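Side-chain contacts in Na-K-Cl cotransporter (Methanosarcina acetivorans, PDB 3G40), which probably carries chloride together with a cation across the membrane, the chain described here being its cytoplasmic C-terminal domain: residues 217-222 / 227-232; 50-55 / 73-78; 139-144 / 250-255. All coordinates share one frame; numbering follows the deposited sequence.

Contact 1. Residues 217-222 / 227-232; sequences SLAELA and VKMQVL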
ATOM      1  N   SER A 217      -8.868 -25.741  19.691  1.00 42.78           N
ATOM      2  CA  SER A 217      -7.679 -26.379  20.258  1.00 47.79           C
ATOM      3  C   SER A 217      -6.394 -25.774  19.714  1.00 47.36           C
ATOM      4  O   SER A 217      -5.420 -25.587  20.455  1.00 44.83           O
ATOM      5  CB  SER A 217      -7.689 -27.885  20.000  1.00 42.35           C
ATOM      6  OG  SER A 217      -8.773 -28.470  20.688  1.00 56.93           O
ATOM      7  N   LEU A 218      -6.401 -25.495  18.417  1.00 40.06           N
ATOM      8  CA  LEU A 218      -5.260 -24.876  17.748  1.00 41.17           C
ATOM      9  C   LEU A 218      -4.971 -23.519  18.368  1.00 45.60           C
ATOM     10  O   LEU A 218      -3.830 -23.222  18.718  1.00 42.26           O
ATOM     11  CB  LEU A 218      -5.551 -24.724  16.256  1.00 39.08           C
ATOM     12  CG  LEU A 218      -4.428 -24.289  15.327  1.00 50.06           C
ATOM     13  CD1 LEU A 218      -3.356 -25.364  15.308  1.00 48.25           C
ATOM     14  CD2 LEU A 218      -4.986 -24.057  13.935  1.00 54.11           C
ATOM     15  N   ALA A 219      -6.004 -22.696  18.523  1.00 39.08           N
ATOM     16  CA  ALA A 219      -5.829 -21.379  19.136  1.00 46.77           C
ATOM     17  C   ALA A 219      -5.320 -21.501  20.567  1.00 46.70           C
ATOM     18  O   ALA A 219      -4.433 -20.762  20.995  1.00 46.43           O
ATOM     19  CB  ALA A 219      -7.118 -20.595  19.110  1.00 41.55           C
ATOM     20  N   GLU A 220      -5.881 -22.450  21.299  1.00 40.42           N
ATOM     21  CA  GLU A 220      -5.504 -22.647  22.684  1.00 43.76           C
ATOM     22  C   GLU A 220      -4.057 -23.134  22.828  1.00 45.45           C
ATOM     23  O   GLU A 220      -3.314 -22.618  23.656  1.00 49.55           O
ATOM     24  CB  GLU A 220      -6.486 -23.595  23.374  1.00 42.27           C
ATOM     25  CG  GLU A 220      -6.599 -23.375  24.869  1.00 62.79           C
ATOM     26  CD  GLU A 220      -5.555 -24.142  25.644  1.00 77.81           C
ATOM     27  OE1 GLU A 220      -4.958 -25.071  25.060  1.00 77.66           O
ATOM     28  OE2 GLU A 220      -5.337 -23.822  26.835  1.00 86.23           O
ATOM     29  N   LEU A 221      -3.663 -24.107  22.010  1.00 42.76           N
ATOM     30  CA  LEU A 221      -2.296 -24.630  22.019  1.00 50.10           C
ATOM     31  C   LEU A 221      -1.276 -23.593  21.578  1.00 53.82           C
ATOM     32  O   LEU A 221      -0.200 -23.476  22.168  1.00 59.56           O
ATOM     33  CB  LEU A 221      -2.180 -25.860  21.118  1.00 51.18           C
ATOM     34  CG  LEU A 221      -2.748 -27.155  21.695  1.00 56.43           C
ATOM     35  CD1 LEU A 221      -2.579 -28.290  20.704  1.00 61.67           C
ATOM     36  CD2 LEU A 221      -2.059 -27.479  23.009  1.00 60.80           C
ATOM     37  N   ALA A 222      -1.614 -22.858  20.522  1.00 46.20           N
ATOM     38  CA  ALA A 222      -0.720 -21.873  19.927  1.00 48.55           C
ATOM     39  C   ALA A 222      -0.703 -20.604  20.765  1.00 53.89           C
ATOM     40  O   ALA A 222       0.081 -19.687  20.515  1.00 53.19           O
ATOM     41  CB  ALA A 222      -1.144 -21.569  18.497  1.00 41.05           C
ATOM     42  N   VAL A 227      -8.942 -15.094  18.962  1.00 38.68           N
ATOM     43  CA  VAL A 227      -9.162 -15.660  17.635  1.00 33.91           C
ATOM     44  C   VAL A 227     -10.630 -16.074  17.457  1.00 44.81           C
ATOM     45  O   VAL A 227     -11.197 -16.763  18.305  1.00 42.88           O
ATOM     46  CB  VAL A 227      -8.219 -16.856  17.393  1.00 39.76           C
ATOM     47  CG1 VAL A 227      -8.470 -17.480  16.025  1.00 38.95           C
ATOM     48  CG2 VAL A 227      -6.763 -16.403  17.519  1.00 43.28           C
ATOM     49  N   LYS A 228     -11.248 -15.635  16.363  1.00 40.30           N
ATOM     50  CA  LYS A 228     -12.633 -16.008  16.068  1.00 44.15           C
ATOM     51  C   LYS A 228     -12.665 -17.169  15.087  1.00 41.62           C
ATOM     52  O   LYS A 228     -11.889 -17.195  14.134  1.00 36.96           O
ATOM     53  CB  LYS A 228     -13.400 -14.820  15.479  1.00 49.01           C
ATOM     54  CG  LYS A 228     -13.584 -13.662  16.448  1.00 68.26           C
ATOM     55  CD  LYS A 228     -14.467 -12.574  15.853  1.00 83.24           C
ATOM     56  CE  LYS A 228     -14.678 -11.428  16.835  1.00 90.44           C
ATOM     57  NZ  LYS A 228     -15.363 -10.264  16.199  1.00 89.58           N
ATOM     58  N   MET A 229     -13.552 -18.128  15.326  1.00 36.53           N
ATOM     59  CA  MET A 229     -13.641 -19.332  14.507  1.00 37.23           C
ATOM     60  C   MET A 229     -14.906 -19.314  13.662  1.00 41.31           C
ATOM     61  O   MET A 229     -15.987 -19.004  14.164  1.00 37.69           O
ATOM     62  CB  MET A 229     -13.679 -20.580  15.399  1.00 38.74           C
ATOM     63  CG  MET A 229     -12.713 -20.552  16.563  1.00 44.08           C
ATOM     64  SD  MET A 229     -11.031 -20.304  15.959  1.00 48.66           S
ATOM     65  CE  MET A 229     -10.173 -20.245  17.535  1.00 56.43           C
ATOM     66  N   GLN A 230     -14.774 -19.646  12.382  1.00 35.41           N
ATOM     67  CA  GLN A 230     -15.942 -19.875  11.536  1.00 42.57           C
ATOM     68  C   GLN A 230     -15.817 -21.216  10.841  1.00 41.15           C
ATOM     69  O   GLN A 230     -14.819 -21.491  10.187  1.00 37.50           O
ATOM     70  CB  GLN A 230     -16.081 -18.787  10.474  1.00 49.97           C
ATOM     71  CG  GLN A 230     -16.615 -17.472  10.986  1.00 62.38           C
ATOM     72  CD  GLN A 230     -16.980 -16.516   9.859  1.00 73.36           C
ATOM     73  OE1 GLN A 230     -17.555 -16.918   8.845  1.00 70.22           O
ATOM     74  NE2 GLN A 230     -16.648 -15.240  10.036  1.00 80.48           N
ATOM     75  N   VAL A 231     -16.830 -22.055  10.984  1.00 38.71           N
ATOM     76  CA  VAL A 231     -16.899 -23.273  10.198  1.00 34.59           C
ATOM     77  C   VAL A 231     -18.013 -23.076   9.176  1.00 40.34           C
ATOM     78  O   VAL A 231     -19.190 -22.975   9.542  1.00 44.70           O
ATOM     79  CB  VAL A 231     -17.186 -24.511  11.081  1.00 42.29           C
ATOM     80  CG1 VAL A 231     -17.295 -25.754  10.224  1.00 42.17           C
ATOM     81  CG2 VAL A 231     -16.099 -24.691  12.130  1.00 40.80           C
ATOM     82  N   LEU A 232     -17.639 -23.012   7.901  1.00 41.25           N
ATOM     83  CA  LEU A 232     -18.570 -22.678   6.826  1.00 43.05           C
ATOM     84  C   LEU A 232     -19.230 -23.911   6.215  1.00 42.29           C
ATOM     85  O   LEU A 232     -18.703 -25.027   6.287  1.00 38.73           O
ATOM     86  CB  LEU A 232     -17.860 -21.879   5.722  1.00 37.86           C
ATOM     87  CG  LEU A 232     -17.258 -20.536   6.137  1.00 47.90           C
ATOM     88  CD1 LEU A 232     -16.556 -19.874   4.960  1.00 48.48           C
ATOM     89  CD2 LEU A 232     -18.332 -19.616   6.722  1.00 54.58           C
TER
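M229 reaches from its strand to A219 on the helix 205-222, and V227, two residues before it, joins in. The methionine can be followed outward. Its CB is still 7.5 Å from A219 CB, too far to touch. From there CG stands opposite the carbonyl carbon and beside the backbone N (chi1 -42°), which turns the chain toward the helix, and CG makes no contact with A219 either. A bend at chi2 then brings SD alongside V227, where it lies 3.8 Å from V227 CG1. The last bond is extended, carrying the methyl forward, and M229 CE ends 3.5 Å from A219 CB. This is tighter than the usual van der Waals separation, and the two methyl groups meet end to end. M229 CE also rests 3.6 Å from V227 CG1, which is possible because residues two apart on an extended chain point the same way. V227 adds its own, looser touch, with its CB 4.3 Å from A219 CB.

Nothing here is polar, and shape decides which residue suits which place. Alanine, with a single methyl, lets the helix come close, while the long, unbranched methionine can bend and run its methyl up to the helix. The branched valine, nearer the turn, needs no reach. Further back along the helix, E212, L215 and Q216 also touch the M229 side chain, and F198 meets it from the neighbouring strand, to which K228 and Q230 are tied by backbone hydrogen bonds. Strand 195-201, helix 205-222 and strand 228-232 run in succession, with the two strands parallel neighbours and the helix packed against them, the arrangement typical of a beta-alpha-beta crossover.

Contact 2. Residues 50-55 / 73-78; sequences VKLLGL and EGFQEE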
ATOM      1  N   VAL A  50      15.832 -10.872   5.155  1.00 37.36           N
ATOM      2  CA  VAL A  50      15.431 -10.748   3.764  1.00 35.00           C
ATOM      3  C   VAL A  50      16.675 -10.741   2.857  1.00 41.86           C
ATOM      4  O   VAL A  50      17.500  -9.840   2.946  1.00 39.88           O
ATOM      5  CB  VAL A  50      14.655  -9.443   3.530  1.00 36.99           C
ATOM      6  CG1 VAL A  50      14.349  -9.270   2.058  1.00 36.46           C
ATOM      7  CG2 VAL A  50      13.333  -9.423   4.372  1.00 35.45           C
ATOM      8  N   LYS A  51      16.800 -11.752   2.003  1.00 37.30           N
ATOM      9  CA  LYS A  51      17.837 -11.769   0.983  1.00 40.58           C
ATOM     10  C   LYS A  51      17.264 -11.318  -0.354  1.00 36.35           C
ATOM     11  O   LYS A  51      16.389 -11.969  -0.914  1.00 44.65           O
ATOM     12  CB  LYS A  51      18.441 -13.167   0.842  1.00 36.19           C
ATOM     13  CG  LYS A  51      19.621 -13.211  -0.129  1.00 42.90           C
ATOM     14  CD  LYS A  51      20.357 -14.541  -0.015  1.00 54.58           C
ATOM     15  CE  LYS A  51      21.864 -14.331   0.145  1.00 69.57           C
ATOM     16  NZ  LYS A  51      22.415 -13.325  -0.802  1.00 73.42           N
ATOM     17  N   LEU A  52      17.755 -10.190  -0.856  1.00 35.97           N
ATOM     18  CA  LEU A  52      17.305  -9.694  -2.141  1.00 33.80           C
ATOM     19  C   LEU A  52      18.132 -10.319  -3.252  1.00 41.70           C
ATOM     20  O   LEU A  52      19.331 -10.115  -3.315  1.00 42.07           O
ATOM     21  CB  LEU A  52      17.418  -8.182  -2.173  1.00 34.27           C
ATOM     22  CG  LEU A  52      16.660  -7.515  -1.032  1.00 35.56           C
ATOM     23  CD1 LEU A  52      16.939  -6.029  -0.994  1.00 42.96           C
ATOM     24  CD2 LEU A  52      15.116  -7.801  -1.125  1.00 32.46           C
ATOM     25  N   LEU A  53      17.480 -11.106  -4.106  1.00 40.43           N
ATOM     26  CA  LEU A  53      18.140 -11.770  -5.219  1.00 40.78           C
ATOM     27  C   LEU A  53      17.783 -11.041  -6.502  1.00 40.94           C
ATOM     28  O   LEU A  53      16.719 -11.273  -7.093  1.00 44.62           O
ATOM     29  CB  LEU A  53      17.721 -13.240  -5.297  1.00 40.45           C
ATOM     30  CG  LEU A  53      18.250 -14.065  -6.475  1.00 52.67           C
ATOM     31  CD1 LEU A  53      19.761 -14.134  -6.445  1.00 53.40           C
ATOM     32  CD2 LEU A  53      17.663 -15.468  -6.448  1.00 57.15           C
ATOM     33  N   GLY A  54      18.663 -10.128  -6.900  1.00 41.73           N
ATOM     34  CA  GLY A  54      18.449  -9.310  -8.074  1.00 43.63           C
ATOM     35  C   GLY A  54      18.649 -10.087  -9.350  1.00 52.25           C
ATOM     36  O   GLY A  54      19.713 -10.679  -9.580  1.00 55.27           O
ATOM     37  N   LEU A  55      17.631 -10.070 -10.199  1.00 46.44           N
ATOM     38  CA  LEU A  55      17.701 -10.746 -11.485  1.00 52.84           C
ATOM     39  C   LEU A  55      17.809  -9.732 -12.615  1.00 61.19           C
ATOM     40  O   LEU A  55      16.829  -9.077 -12.975  1.00 59.55           O
ATOM     41  CB  LEU A  55      16.491 -11.656 -11.686  1.00 59.10           C
ATOM     42  CG  LEU A  55      16.232 -12.636 -10.539  1.00 63.28           C
ATOM     43  CD1 LEU A  55      14.985 -13.451 -10.824  1.00 64.68           C
ATOM     44  CD2 LEU A  55      17.437 -13.546 -10.316  1.00 68.47           C
ATOM     45  N   GLU A  73      19.926  -2.042   2.961  1.00 32.80           N
ATOM     46  CA  GLU A  73      20.244  -1.202   4.111  1.00 35.36           C
ATOM     47  C   GLU A  73      18.961  -0.708   4.790  1.00 38.64           C
ATOM     48  O   GLU A  73      18.900  -0.563   6.010  1.00 38.98           O
ATOM     49  CB  GLU A  73      21.095  -0.005   3.661  1.00 36.72           C
ATOM     50  CG  GLU A  73      21.252   1.087   4.704  1.00 56.69           C
ATOM     51  CD  GLU A  73      22.188   0.698   5.837  1.00 89.12           C
ATOM     52  OE1 GLU A  73      22.309  -0.511   6.137  1.00 98.32           O
ATOM     53  OE2 GLU A  73      22.807   1.611   6.430  1.00 99.53           O
ATOM     54  N   GLY A  74      17.928  -0.459   3.996  1.00 37.78           N
ATOM     55  CA  GLY A  74      16.659  -0.010   4.561  1.00 36.92           C
ATOM     56  C   GLY A  74      16.073  -1.057   5.495  1.00 35.38           C
ATOM     57  O   GLY A  74      15.584  -0.725   6.569  1.00 37.05           O
ATOM     58  N   PHE A  75      16.118  -2.324   5.091  1.00 30.98           N
ATOM     59  CA  PHE A  75      15.620  -3.398   5.944  1.00 33.23           C
ATOM     60  C   PHE A  75      16.351  -3.401   7.275  1.00 40.47           C
ATOM     61  O   PHE A  75      15.731  -3.514   8.338  1.00 35.51           O
ATOM     62  CB  PHE A  75      15.712  -4.766   5.261  1.00 34.06           C
ATOM     63  CG  PHE A  75      14.586  -5.047   4.286  1.00 35.01           C
ATOM     64  CD1 PHE A  75      14.839  -5.143   2.927  1.00 33.81           C
ATOM     65  CD2 PHE A  75      13.263  -5.194   4.736  1.00 41.72           C
ATOM     66  CE1 PHE A  75      13.823  -5.404   2.023  1.00 37.22           C
ATOM     67  CE2 PHE A  75      12.227  -5.446   3.837  1.00 40.54           C
ATOM     68  CZ  PHE A  75      12.499  -5.548   2.482  1.00 40.50           C
ATOM     69  N   GLN A  76      17.672  -3.267   7.216  1.00 39.60           N
ATOM     70  CA  GLN A  76      18.490  -3.258   8.420  1.00 39.72           C
ATOM     71  C   GLN A  76      18.099  -2.122   9.350  1.00 35.98           C
ATOM     72  O   GLN A  76      18.022  -2.317  10.564  1.00 38.06           O
ATOM     73  CB  GLN A  76      19.992  -3.164   8.075  1.00 39.66           C
ATOM     74  CG  GLN A  76      20.527  -4.396   7.351  1.00 43.13           C
ATOM     75  CD  GLN A  76      22.046  -4.377   7.152  1.00 45.09           C
ATOM     76  OE1 GLN A  76      22.814  -4.123   8.086  1.00 42.74           O
ATOM     77  NE2 GLN A  76      22.480  -4.662   5.932  1.00 51.01           N
ATOM     78  N   GLU A  77      17.892  -0.934   8.781  1.00 35.30           N
ATOM     79  CA  GLU A  77      17.410   0.218   9.541  1.00 40.08           C
ATOM     80  C   GLU A  77      16.062  -0.064  10.221  1.00 41.80           C
ATOM     81  O   GLU A  77      15.776   0.483  11.278  1.00 40.81           O
ATOM     82  CB  GLU A  77      17.245   1.439   8.632  1.00 47.44           C
ATOM     83  CG  GLU A  77      18.514   1.878   7.937  1.00 63.15           C
ATOM     84  CD  GLU A  77      18.280   3.009   6.951  1.00 72.18           C
ATOM     85  OE1 GLU A  77      17.109   3.250   6.578  1.00 72.67           O
ATOM     86  OE2 GLU A  77      19.276   3.652   6.549  1.00 78.50           O
ATOM     87  N   GLU A  78      15.236  -0.895   9.600  1.00 39.22           N
ATOM     88  CA  GLU A  78      13.892  -1.145  10.123  1.00 38.22           C
ATOM     89  C   GLU A  78      13.818  -2.444  10.931  1.00 44.72           C
ATOM     90  O   GLU A  78      12.735  -2.983  11.178  1.00 41.07           O
ATOM     91  CB  GLU A  78      12.831  -1.032   8.997  1.00 34.82           C
ATOM     92  CG  GLU A  78      12.888   0.358   8.315  1.00 41.08           C
ATOM     93  CD  GLU A  78      11.636   0.774   7.520  1.00 55.31           C
ATOM     94  OE1 GLU A  78      10.535   0.249   7.778  1.00 50.29           O
ATOM     95  OE2 GLU A  78      11.761   1.657   6.637  1.00 55.58           O
TER
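The carbonyl oxygen of V50, whose side chain lies on the F75 ring, accepts a hydrogen bond from S82 OG, and the V50 backbone is further paired with F81 and S83 of strand 81-86. Held this way, V50 presents both methyl groups to the phenylalanine. CG2 stands over one face of the ring, 4.2 Å from its centroid and 14° off the normal, a CH-pi contact. CG1, turned anti to the backbone N (chi1 175°), covers the same ring nearer its rim, 3.9 Å from F75 CE1. L52, two residues along the strand, approaches obliquely and brings its CD2 to 4.2 Å from F75 CE1. Beta-branched valine suits a strand and offers a broad apolar surface, leucine reaches a little farther, and the flat ring spans both.

F75 also stacks on F37 of helix 30-44. With F75 cut back to an alanine, the V50 methyl groups would probably lose their aromatic face and F37 its stacking mate, and a gap is likely to open between helix and strand. The chemistry thus divides: between residues 50-55 and 73-78 the contact is apolar, made of van der Waals and CH-pi touches without a hydrogen bond, while E78, just past the helix, carries the charge, bridging to R41 in its own chain and to R154 of the second subunit.

Contact 3. Residues 139-144 / 250-255; sequences MGVLLF and FSLDPN
Strands 140-145 and 247-251 both belong to the central part of the large mixed sheet, with strand 271-276 running between them, and the contact passes over that intervening strand. L252, the first residue beyond strand 247-251, supplies the reach. Its CG is anti to the backbone N (chi1 176°), which extends the side chain toward the far strand, and one branch does most of the work: L252 CD2 lies 4.0 Å from V141 CG1. The same methyl is 4.1 Å from L143 CB, so it settles against two residues that project from one face of their strand. V141 meets it with a branch tip, L143 with the base of its side chain. The other branch adds a looser touch, L252 CD1 standing 4.3 Å from L143 CD2.

Past L252 the chain turns. D253 OD1 accepts from N255 N at 2.8 Å in a nearly straight bond (174°) that arrives from above the carboxylate plane, forming an Asx turn, and N177 ND2 donates to L252 O.

Beneath the leucine, F274 and L276 of the middle strand also touch it, and the backbones of L143 and V141 are hydrogen-bonded to these same two residues. Leucine and valine suit a buried sheet face, where branched apolar groups interlock and no polar atom needs a partner. L142, pointing to the other face, packs on L180 and I184 of helix 179-192. Buried aliphatic side chains on one face of a sheet, with a helix packed on its other face, are characteristic of an alpha/beta fold.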
ATOM      1  N   MET A 139      12.906 -25.667   1.405  1.00 57.25           N
ATOM      2  CA  MET A 139      12.353 -24.321   1.493  1.00 48.27           C
ATOM      3  C   MET A 139      10.825 -24.257   1.477  1.00 48.62           C
ATOM      4  O   MET A 139      10.164 -24.948   0.705  1.00 49.74           O
ATOM      5  CB  MET A 139      12.907 -23.424   0.382  1.00 53.94           C
ATOM      6  CG  MET A 139      14.304 -22.912   0.645  1.00 64.91           C
ATOM      7  SD  MET A 139      14.895 -21.859  -0.694  1.00 67.42           S
ATOM      8  CE  MET A 139      14.237 -20.253  -0.259  1.00 50.90           C
ATOM      9  N   GLY A 140      10.276 -23.405   2.331  1.00 50.13           N
ATOM     10  CA  GLY A 140       8.869 -23.061   2.253  1.00 49.34           C
ATOM     11  C   GLY A 140       8.675 -22.053   1.137  1.00 46.89           C
ATOM     12  O   GLY A 140       9.644 -21.455   0.649  1.00 43.71           O
ATOM     13  N   VAL A 141       7.430 -21.870   0.717  1.00 43.17           N
ATOM     14  CA  VAL A 141       7.113 -20.884  -0.310  1.00 38.76           C
ATOM     15  C   VAL A 141       5.946 -20.008   0.144  1.00 41.76           C
ATOM     16  O   VAL A 141       4.943 -20.513   0.671  1.00 37.27           O
ATOM     17  CB  VAL A 141       6.760 -21.552  -1.660  1.00 43.50           C
ATOM     18  CG1 VAL A 141       6.365 -20.501  -2.693  1.00 45.74           C
ATOM     19  CG2 VAL A 141       7.939 -22.387  -2.166  1.00 41.70           C
ATOM     20  N   LEU A 142       6.098 -18.694  -0.030  1.00 36.36           N
ATOM     21  CA  LEU A 142       4.993 -17.757   0.146  1.00 37.06           C
ATOM     22  C   LEU A 142       4.669 -17.171  -1.213  1.00 46.47           C
ATOM     23  O   LEU A 142       5.533 -16.599  -1.873  1.00 43.19           O
ATOM     24  CB  LEU A 142       5.368 -16.637   1.116  1.00 35.62           C
ATOM     25  CG  LEU A 142       5.532 -17.033   2.585  1.00 39.28           C
ATOM     26  CD1 LEU A 142       6.024 -15.846   3.400  1.00 40.02           C
ATOM     27  CD2 LEU A 142       4.191 -17.567   3.155  1.00 35.79           C
ATOM     28  N   LEU A 143       3.429 -17.333  -1.652  1.00 41.08           N
ATOM     29  CA  LEU A 143       3.017 -16.770  -2.930  1.00 37.91           C
ATOM     30  C   LEU A 143       1.994 -15.664  -2.681  1.00 40.18           C
ATOM     31  O   LEU A 143       0.901 -15.906  -2.155  1.00 38.79           O
ATOM     32  CB  LEU A 143       2.463 -17.867  -3.839  1.00 39.13           C
ATOM     33  CG  LEU A 143       1.899 -17.444  -5.194  1.00 46.61           C
ATOM     34  CD1 LEU A 143       3.010 -16.983  -6.164  1.00 40.54           C
ATOM     35  CD2 LEU A 143       1.082 -18.586  -5.790  1.00 46.18           C
ATOM     36  N   PHE A 144       2.364 -14.438  -3.037  1.00 34.62           N
ATOM     37  CA  PHE A 144       1.586 -13.269  -2.663  1.00 36.82           C
ATOM     38  C   PHE A 144       0.750 -12.727  -3.822  1.00 40.78           C
ATOM     39  O   PHE A 144       1.269 -12.416  -4.891  1.00 39.60           O
ATOM     40  CB  PHE A 144       2.534 -12.209  -2.099  1.00 36.14           C
ATOM     41  CG  PHE A 144       1.865 -10.931  -1.677  1.00 37.17           C
ATOM     42  CD1 PHE A 144       0.657 -10.944  -0.972  1.00 39.43           C
ATOM     43  CD2 PHE A 144       2.470  -9.715  -1.946  1.00 40.15           C
ATOM     44  CE1 PHE A 144       0.065  -9.755  -0.571  1.00 44.28           C
ATOM     45  CE2 PHE A 144       1.892  -8.526  -1.544  1.00 36.64           C
ATOM     46  CZ  PHE A 144       0.682  -8.541  -0.858  1.00 40.63           C
ATOM     47  N   PHE A 250      -3.992 -18.675   2.857  1.00 33.08           N
ATOM     48  CA  PHE A 250      -4.349 -20.043   2.492  1.00 37.44           C
ATOM     49  C   PHE A 250      -3.100 -20.911   2.519  1.00 44.50           C
ATOM     50  O   PHE A 250      -1.980 -20.399   2.493  1.00 39.22           O
ATOM     51  CB  PHE A 250      -4.925 -20.086   1.072  1.00 39.36           C
ATOM     52  CG  PHE A 250      -6.223 -19.340   0.913  1.00 42.86           C
ATOM     53  CD1 PHE A 250      -6.230 -18.000   0.549  1.00 41.61           C
ATOM     54  CD2 PHE A 250      -7.434 -19.984   1.108  1.00 41.95           C
ATOM     55  CE1 PHE A 250      -7.431 -17.310   0.399  1.00 43.18           C
ATOM     56  CE2 PHE A 250      -8.645 -19.295   0.960  1.00 39.20           C
ATOM     57  CZ  PHE A 250      -8.635 -17.960   0.612  1.00 38.19           C
ATOM     58  N   SER A 251      -3.283 -22.225   2.556  1.00 38.13           N
ATOM     59  CA  SER A 251      -2.177 -23.124   2.254  1.00 38.27           C
ATOM     60  C   SER A 251      -2.021 -23.207   0.739  1.00 43.21           C
ATOM     61  O   SER A 251      -3.004 -23.091   0.005  1.00 45.76           O
ATOM     62  CB  SER A 251      -2.426 -24.503   2.862  1.00 43.26           C
ATOM     63  OG  SER A 251      -2.330 -24.411   4.270  1.00 43.43           O
ATOM     64  N   LEU A 252      -0.779 -23.358   0.279  1.00 41.51           N
ATOM     65  CA  LEU A 252      -0.462 -23.518  -1.139  1.00 44.77           C
ATOM     66  C   LEU A 252      -0.195 -24.996  -1.439  1.00 44.56           C
ATOM     67  O   LEU A 252       0.681 -25.615  -0.823  1.00 46.30           O
ATOM     68  CB  LEU A 252       0.782 -22.670  -1.506  1.00 35.66           C
ATOM     69  CG  LEU A 252       1.352 -22.753  -2.923  1.00 44.78           C
ATOM     70  CD1 LEU A 252       0.304 -22.352  -3.941  1.00 47.82           C
ATOM     71  CD2 LEU A 252       2.589 -21.842  -3.041  1.00 43.48           C
ATOM     72  N   ASP A 253      -0.956 -25.559  -2.373  1.00 45.71           N
ATOM     73  CA  ASP A 253      -0.775 -26.950  -2.797  1.00 57.68           C
ATOM     74  C   ASP A 253       0.610 -27.088  -3.419  1.00 61.84           C
ATOM     75  O   ASP A 253       1.025 -26.215  -4.179  1.00 56.03           O
ATOM     76  CB  ASP A 253      -1.860 -27.311  -3.820  1.00 73.82           C
ATOM     77  CG  ASP A 253      -1.839 -28.780  -4.233  1.00 89.44           C
ATOM     78  OD1 ASP A 253      -0.776 -29.430  -4.155  1.00 93.35           O
ATOM     79  OD2 ASP A 253      -2.900 -29.280  -4.665  1.00 94.00           O
ATOM     80  N   PRO A 254       1.335 -28.174  -3.087  1.00 66.05           N
ATOM     81  CA  PRO A 254       2.657 -28.441  -3.675  1.00 70.28           C
ATOM     82  C   PRO A 254       2.626 -28.412  -5.203  1.00 69.09           C
ATOM     83  O   PRO A 254       3.649 -28.179  -5.855  1.00 66.43           O
ATOM     84  CB  PRO A 254       2.970 -29.860  -3.196  1.00 74.91           C
ATOM     85  CG  PRO A 254       2.201 -30.014  -1.935  1.00 74.38           C
ATOM     86  CD  PRO A 254       0.969 -29.170  -2.063  1.00 64.12           C
ATOM     87  N   ASN A 255       1.444 -28.659  -5.755  1.00 64.49           N
ATOM     88  CA  ASN A 255       1.214 -28.637  -7.193  1.00 65.48           C
ATOM     89  C   ASN A 255       0.032 -27.722  -7.461  1.00 62.27           C
ATOM     90  O   ASN A 255      -1.086 -28.188  -7.696  1.00 67.20           O
ATOM     91  CB  ASN A 255       0.912 -30.051  -7.699  1.00 72.55           C
ATOM     92  CG  ASN A 255       0.437 -30.067  -9.142  1.00 87.32           C
ATOM     93  OD1 ASN A 255       0.663 -29.117  -9.897  1.00 93.24           O
ATOM     94  ND2 ASN A 255      -0.223 -31.154  -9.534  1.00 92.66           N
TER

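In the fold
All three contacts reach one ten-stranded sheet. Contact 2 and contact 1 lie on opposite sides of the chain's centre, their own centres 34 Å apart: strand 49-54 is next to one outermost strand, and strand 228-232 is the other. Contact 3 lies between them, 22 Å from contact 2 and 21 Å from contact 1 between centres, and only about 7 Å from the centre of the chain. It draws one segment from the first part of the C-terminal domain and one from the second, whereas contacts 1 and 2 each stay within one part. None touches another; the nearest atoms of contacts 2 and 3 are about 8 Å apart. Of the three, contact 2 alone has residues reaching the second subunit.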